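Local coordinates for lipoprotein (Colwellia psychrerythraea, PDB 3O0Y) that is a putative lipoprotein of unknown function from the DUF885 family, whose clan suggests a metallopeptidase-like fold, and is probably membrane-anchored by lipid, at residues A[25-29]-A[92-96]; A[215-221]-A[250-255]. All coordinates share one frame; numbering follows the deposited sequence.

Contact 1: residues A[25-29]-A[92-96]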
loop_
_atom_site.group_PDB
_atom_site.type_symbol
_atom_site.label_atom_id
_atom_site.label_comp_id
_atom_site.label_asym_id
_atom_site.label_seq_id
_atom_site.Cartn_x
_atom_site.Cartn_y
_atom_site.Cartn_z
ATOM N N ILE A 25 -10.784 -20.115 32.137
ATOM C CA ILE A 25 -10.584 -19.655 30.748
ATOM C C ILE A 25 -9.347 -20.381 30.209
ATOM O O ILE A 25 -8.245 -20.197 30.750
ATOM C CB ILE A 25 -10.393 -18.100 30.699
ATOM C CG1 ILE A 25 -11.596 -17.390 31.333
ATOM C CG2 ILE A 25 -10.250 -17.603 29.247
ATOM C CD1 ILE A 25 -11.317 -15.940 31.741
ATOM N N SER A 26 -9.522 -21.197 29.170
ATOM C CA SER A 26 -8.404 -21.903 28.559
ATOM C C SER A 26 -7.453 -20.912 27.831
ATOM O O SER A 26 -7.808 -19.751 27.634
ATOM C CB SER A 26 -8.889 -22.938 27.554
ATOM O OG SER A 26 -9.517 -22.295 26.442
ATOM N N SER A 27 -6.262 -21.381 27.459
ATOM C CA SER A 27 -5.313 -20.508 26.756
ATOM C C SER A 27 -5.890 -20.129 25.394
ATOM O O SER A 27 -5.819 -18.957 24.980
ATOM C CB SER A 27 -3.952 -21.190 26.613
ATOM O OG SER A 27 -3.279 -21.125 27.881
ATOM N N LYS A 28 -6.495 -21.109 24.702
ATOM C CA LYS A 28 -7.113 -20.791 23.441
ATOM C C LYS A 28 -8.185 -19.706 23.545
ATOM O O LYS A 28 -8.256 -18.828 22.672
ATOM C CB LYS A 28 -7.639 -22.027 22.716
ATOM C CG LYS A 28 -6.570 -22.669 21.816
ATOM C CD LYS A 28 -7.074 -23.955 21.067
ATOM C CE LYS A 28 -6.551 -25.280 21.696
ATOM N NZ LYS A 28 -6.999 -25.519 23.114
ATOM N N GLN A 29 -9.012 -19.752 24.580
ATOM C CA GLN A 29 -10.051 -18.751 24.791
ATOM C C GLN A 29 -9.485 -17.399 25.208
ATOM O O GLN A 29 -9.966 -16.357 24.750
ATOM C CB GLN A 29 -11.087 -19.218 25.823
ATOM C CG GLN A 29 -11.865 -20.449 25.356
ATOM C CD GLN A 29 -12.781 -21.073 26.434
ATOM O OE1 GLN A 29 -12.487 -21.065 27.657
ATOM N NE2 GLN A 29 -13.900 -21.640 25.962
ATOM N N GLY A 92 3.255 -14.310 25.953
ATOM C CA GLY A 92 3.588 -15.047 27.164
ATOM C C GLY A 92 2.735 -16.280 27.403
ATOM O O GLY A 92 3.070 -17.099 28.242
ATOM N N ILE A 93 1.645 -16.442 26.655
ATOM C CA ILE A 93 0.683 -17.504 26.940
ATOM C C ILE A 93 1.252 -18.845 26.478
ATOM O O ILE A 93 1.891 -18.930 25.456
ATOM C CB ILE A 93 -0.675 -17.191 26.330
ATOM C CG1 ILE A 93 -1.336 -16.118 27.190
ATOM C CG2 ILE A 93 -1.548 -18.473 26.161
ATOM C CD1 ILE A 93 -2.444 -15.463 26.521
ATOM N N LYS A 94 1.074 -19.867 27.333
ATOM C CA LYS A 94 1.418 -21.243 27.072
ATOM C C LYS A 94 0.266 -21.990 26.420
ATOM O O LYS A 94 -0.806 -22.093 27.019
ATOM C CB LYS A 94 1.649 -21.939 28.423
ATOM C CG LYS A 94 2.242 -23.339 28.321
ATOM C CD LYS A 94 2.204 -24.011 29.704
ATOM C CE LYS A 94 2.973 -25.342 29.746
ATOM N NZ LYS A 94 2.096 -26.447 29.277
ATOM N N LEU A 95 0.445 -22.460 25.202
ATOM C CA LEU A 95 -0.600 -23.236 24.535
ATOM C C LEU A 95 -0.480 -24.698 24.971
ATOM O O LEU A 95 0.605 -25.230 25.030
ATOM C CB LEU A 95 -0.480 -23.087 23.006
ATOM C CG LEU A 95 -1.324 -21.917 22.473
ATOM C CD1 LEU A 95 -0.921 -21.455 21.076
ATOM C CD2 LEU A 95 -2.794 -22.332 22.521
ATOM N N ASP A 96 -1.588 -25.354 25.279
ATOM C CA ASP A 96 -1.500 -26.781 25.644
ATOM C C ASP A 96 -1.599 -27.683 24.404
ATOM O O ASP A 96 -2.534 -27.501 23.627
ATOM C CB ASP A 96 -2.588 -27.136 26.658
ATOM C CG ASP A 96 -2.367 -28.527 27.311
ATOM O OD1 ASP A 96 -3.167 -29.456 27.029
ATOM O OD2 ASP A 96 -1.391 -28.690 28.095
#

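Contact 2: residues A[215-221]-A[250-255]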
loop_
_atom_site.group_PDB
_atom_site.type_symbol
_atom_site.label_atom_id
_atom_site.label_comp_id
_atom_site.label_asym_id
_atom_site.label_seq_id
_atom_site.Cartn_x
_atom_site.Cartn_y
_atom_site.Cartn_z
ATOM N N ALA A 215 -15.416 26.115 -2.115
ATOM C CA ALA A 215 -15.969 25.018 -1.300
ATOM C C ALA A 215 -17.127 24.339 -2.026
ATOM O O ALA A 215 -17.263 23.115 -1.967
ATOM C CB ALA A 215 -16.432 25.547 0.037
ATOM N N GLU A 216 -17.950 25.134 -2.737
ATOM C CA GLU A 216 -19.149 24.619 -3.418
ATOM C C GLU A 216 -18.785 23.682 -4.522
ATOM O O GLU A 216 -19.629 22.899 -4.991
ATOM C CB GLU A 216 -19.999 25.748 -4.059
ATOM C CG GLU A 216 -20.496 26.834 -3.111
ATOM C CD GLU A 216 -19.391 27.652 -2.358
ATOM O OE1 GLU A 216 -18.272 27.840 -2.885
ATOM O OE2 GLU A 216 -19.664 28.110 -1.210
ATOM N N GLN A 217 -17.534 23.748 -4.994
ATOM C CA GLN A 217 -17.099 22.858 -6.064
ATOM C C GLN A 217 -16.049 21.815 -5.618
ATOM O O GLN A 217 -15.510 21.041 -6.447
ATOM C CB GLN A 217 -16.621 23.648 -7.273
ATOM C CG GLN A 217 -17.812 24.270 -8.138
ATOM C CD GLN A 217 -18.732 23.179 -8.722
ATOM O OE1 GLN A 217 -18.258 22.097 -9.160
ATOM N NE2 GLN A 217 -20.055 23.425 -8.670
ATOM N N HIS A 218 -15.923 21.671 -4.311
ATOM C CA HIS A 218 -14.940 20.758 -3.764
ATOM C C HIS A 218 -15.344 19.303 -4.077
ATOM O O HIS A 218 -16.553 18.942 -4.111
ATOM C CB HIS A 218 -14.817 20.956 -2.265
ATOM C CG HIS A 218 -13.591 20.328 -1.688
ATOM N ND1 HIS A 218 -13.564 19.013 -1.242
ATOM C CD2 HIS A 218 -12.343 20.831 -1.504
ATOM C CE1 HIS A 218 -12.329 18.735 -0.837
ATOM N NE2 HIS A 218 -11.567 19.817 -0.986
ATOM N N PRO A 219 -14.338 18.394 -4.194
ATOM C CA PRO A 219 -14.750 17.004 -4.410
ATOM C C PRO A 219 -15.642 16.416 -3.340
ATOM O O PRO A 219 -16.452 15.534 -3.641
ATOM C CB PRO A 219 -13.421 16.265 -4.493
ATOM C CG PRO A 219 -12.500 17.261 -5.078
ATOM C CD PRO A 219 -12.898 18.576 -4.521
ATOM N N PHE A 220 -15.491 16.844 -2.108
ATOM C CA PHE A 220 -16.406 16.347 -1.063
ATOM C C PHE A 220 -17.871 16.592 -1.469
ATOM O O PHE A 220 -18.746 15.774 -1.195
ATOM C CB PHE A 220 -16.140 17.041 0.270
ATOM C CG PHE A 220 -15.116 16.348 1.186
ATOM C CD1 PHE A 220 -15.141 15.010 1.453
ATOM C CD2 PHE A 220 -14.169 17.144 1.860
ATOM C CE1 PHE A 220 -14.227 14.441 2.364
ATOM C CE2 PHE A 220 -13.275 16.586 2.744
ATOM C CZ PHE A 220 -13.308 15.235 2.993
ATOM N N VAL A 221 -18.153 17.798 -1.988
ATOM C CA VAL A 221 -19.506 18.152 -2.521
ATOM C C VAL A 221 -19.858 17.403 -3.809
ATOM O O VAL A 221 -20.943 16.834 -3.933
ATOM C CB VAL A 221 -19.613 19.626 -2.812
ATOM C CG1 VAL A 221 -21.066 19.941 -3.288
ATOM C CG2 VAL A 221 -19.200 20.425 -1.571
ATOM N N VAL A 250 -18.160 21.851 4.510
ATOM C CA VAL A 250 -16.901 21.970 3.752
ATOM C C VAL A 250 -16.403 23.407 3.931
ATOM O O VAL A 250 -15.213 23.640 4.242
ATOM C CB VAL A 250 -17.067 21.606 2.287
ATOM C CG1 VAL A 250 -15.823 22.000 1.429
ATOM C CG2 VAL A 250 -17.366 20.088 2.099
ATOM N N SER A 251 -17.307 24.381 3.752
ATOM C CA SER A 251 -16.952 25.791 3.838
ATOM C C SER A 251 -16.596 26.202 5.223
ATOM O O SER A 251 -15.632 26.956 5.454
ATOM C CB SER A 251 -18.143 26.656 3.363
ATOM O OG SER A 251 -17.809 28.017 3.491
ATOM N N GLN A 252 -17.393 25.775 6.176
ATOM C CA GLN A 252 -17.244 26.281 7.524
ATOM C C GLN A 252 -16.287 25.506 8.430
ATOM O O GLN A 252 -15.760 26.078 9.425
ATOM C CB GLN A 252 -18.601 26.346 8.187
ATOM C CG GLN A 252 -19.562 27.294 7.446
ATOM C CD GLN A 252 -21.010 27.142 7.893
ATOM O OE1 GLN A 252 -21.294 26.631 8.977
ATOM N NE2 GLN A 252 -21.943 27.630 7.056
ATOM N N VAL A 253 -16.127 24.211 8.129
ATOM C CA VAL A 253 -15.343 23.349 9.010
ATOM C C VAL A 253 -14.088 22.827 8.256
ATOM O O VAL A 253 -12.966 23.062 8.715
ATOM C CB VAL A 253 -16.152 22.241 9.595
ATOM C CG1 VAL A 253 -15.303 21.483 10.608
ATOM C CG2 VAL A 253 -17.422 22.829 10.349
ATOM N N VAL A 254 -14.270 22.206 7.091
ATOM C CA VAL A 254 -13.147 21.578 6.394
ATOM C C VAL A 254 -12.121 22.577 5.961
ATOM O O VAL A 254 -10.926 22.385 6.242
ATOM C CB VAL A 254 -13.602 20.728 5.201
ATOM C CG1 VAL A 254 -12.405 20.120 4.457
ATOM C CG2 VAL A 254 -14.564 19.591 5.754
ATOM N N TYR A 255 -12.577 23.666 5.313
ATOM C CA TYR A 255 -11.654 24.658 4.754
ATOM C C TYR A 255 -10.766 25.301 5.823
ATOM O O TYR A 255 -9.532 25.266 5.677
ATOM C CB TYR A 255 -12.397 25.688 3.905
ATOM C CG TYR A 255 -12.413 25.319 2.494
ATOM C CD1 TYR A 255 -12.702 24.030 2.097
ATOM C CD2 TYR A 255 -12.216 26.277 1.488
ATOM C CE1 TYR A 255 -12.686 23.676 0.787
ATOM C CE2 TYR A 255 -12.200 25.913 0.168
ATOM C CZ TYR A 255 -12.441 24.620 -0.183
ATOM O OH TYR A 255 -12.464 24.204 -1.493
#

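Contact 1: residues A[25-29]-A[92-96]
Ser27 and the backbone of Lys94 make the tight centre of this contact. The Ser27 hydroxyl, set beside its own backbone N and anti to the carbonyl carbon (chi1 -77°), donates from OG to Lys94 O over 2.8 Å, coming from outside the carbonyl plane with a tilt of 26°. A serine suits the place because it is short enough to let the loop come close and still offers a donor to a peptide oxygen. Ile93 closes in beside this bond, its CG2 branch 3.6 Å from Ser27 OG. At the start of the helix, Ser26 as N-cap and Gln29 in the first turn form a capping box: Gln29 N donates to Ser26 OG at 3.2 Å, and the return bond from Ser26 N to Gln29 OE1 is weak.

The exposed side is looser. Lys28 crosses Leu95 at about a right angle, Lys28 CG lying 3.9 Å from Leu95 CD2. That one methylene packs, while the chain, bent at chi3 and chi4, leaves Lys28 NZ 6.7 Å from Asp96 OD1, too far for a salt bridge. Ile93 and Leu95 also touch Leu31 of helix 27-44; Leu95 bridges from there to Thr102 and Gln106 of helix 100-117, and Lys28 meets Thr102 directly from helix 27-44.

Contact 2: residues A[215-221]-A[250-255]
Ala215 and Val250 meet where a short 3-10 turn and the N-capped start of helix 219-228 pack against helix 236-268, which widens into a pi-type turn at 250-254, with Tyr255 N bonded to Val250 O. Apolar contacts come first. Val250 splits its two methyls: CG1, anti to the backbone N (chi1 169°), lies 3.9 Å from Ala215 CB, while CG2 reaches Phe220 CB at 3.8 Å and also touches Val221. A branched valine thus serves both the turn and the helix. Val254 CG1 meets the edge of the Phe220 ring at CE2, and Phe220 also packs on Met152 and Phe210.

Aromatic contacts follow. Ala215 CB, small enough to approach the ring closely, makes a CH-pi contact over one face of Tyr255, 4.2 Å from the centroid. The His218 and Tyr255 rings meet obliquely, planes at 75°, with Tyr255 OH at the imidazole edge, 3.4 Å from His218 CD2; this hydroxyl hydrogen-bonds Gly213 O. Replacing Tyr255 by an alanine would probably strip the ring from Ala215 CB, open a gap beside His218 and leave Gly213 O without its hydroxyl partner.

Polar capping completes the turn: His218 is the N-cap, and its ND1 accepts from Phe220 N over 3.0 Å, at an N-H...ND1 angle of 169°.

From the N terminus, the chain enters helix 27-44 through the first half of contact 1, runs through further helices, and returns at 92-96 after helix 73-92, closing a mostly helical loop of 62 residues. Contact 2 opens much later, at 215-221, and closes at 250-255 after a shorter excursion through helix 219-228 and the first part of helix 236-268. The two loops follow in series, neither nesting nor crossing, and their centres lie 51 Å apart. Contact 1 pins the start of the first helix to an interhelical loop at the surface; contact 2 is buried and joins helix 219-228 and the turn before it to helix 236-268.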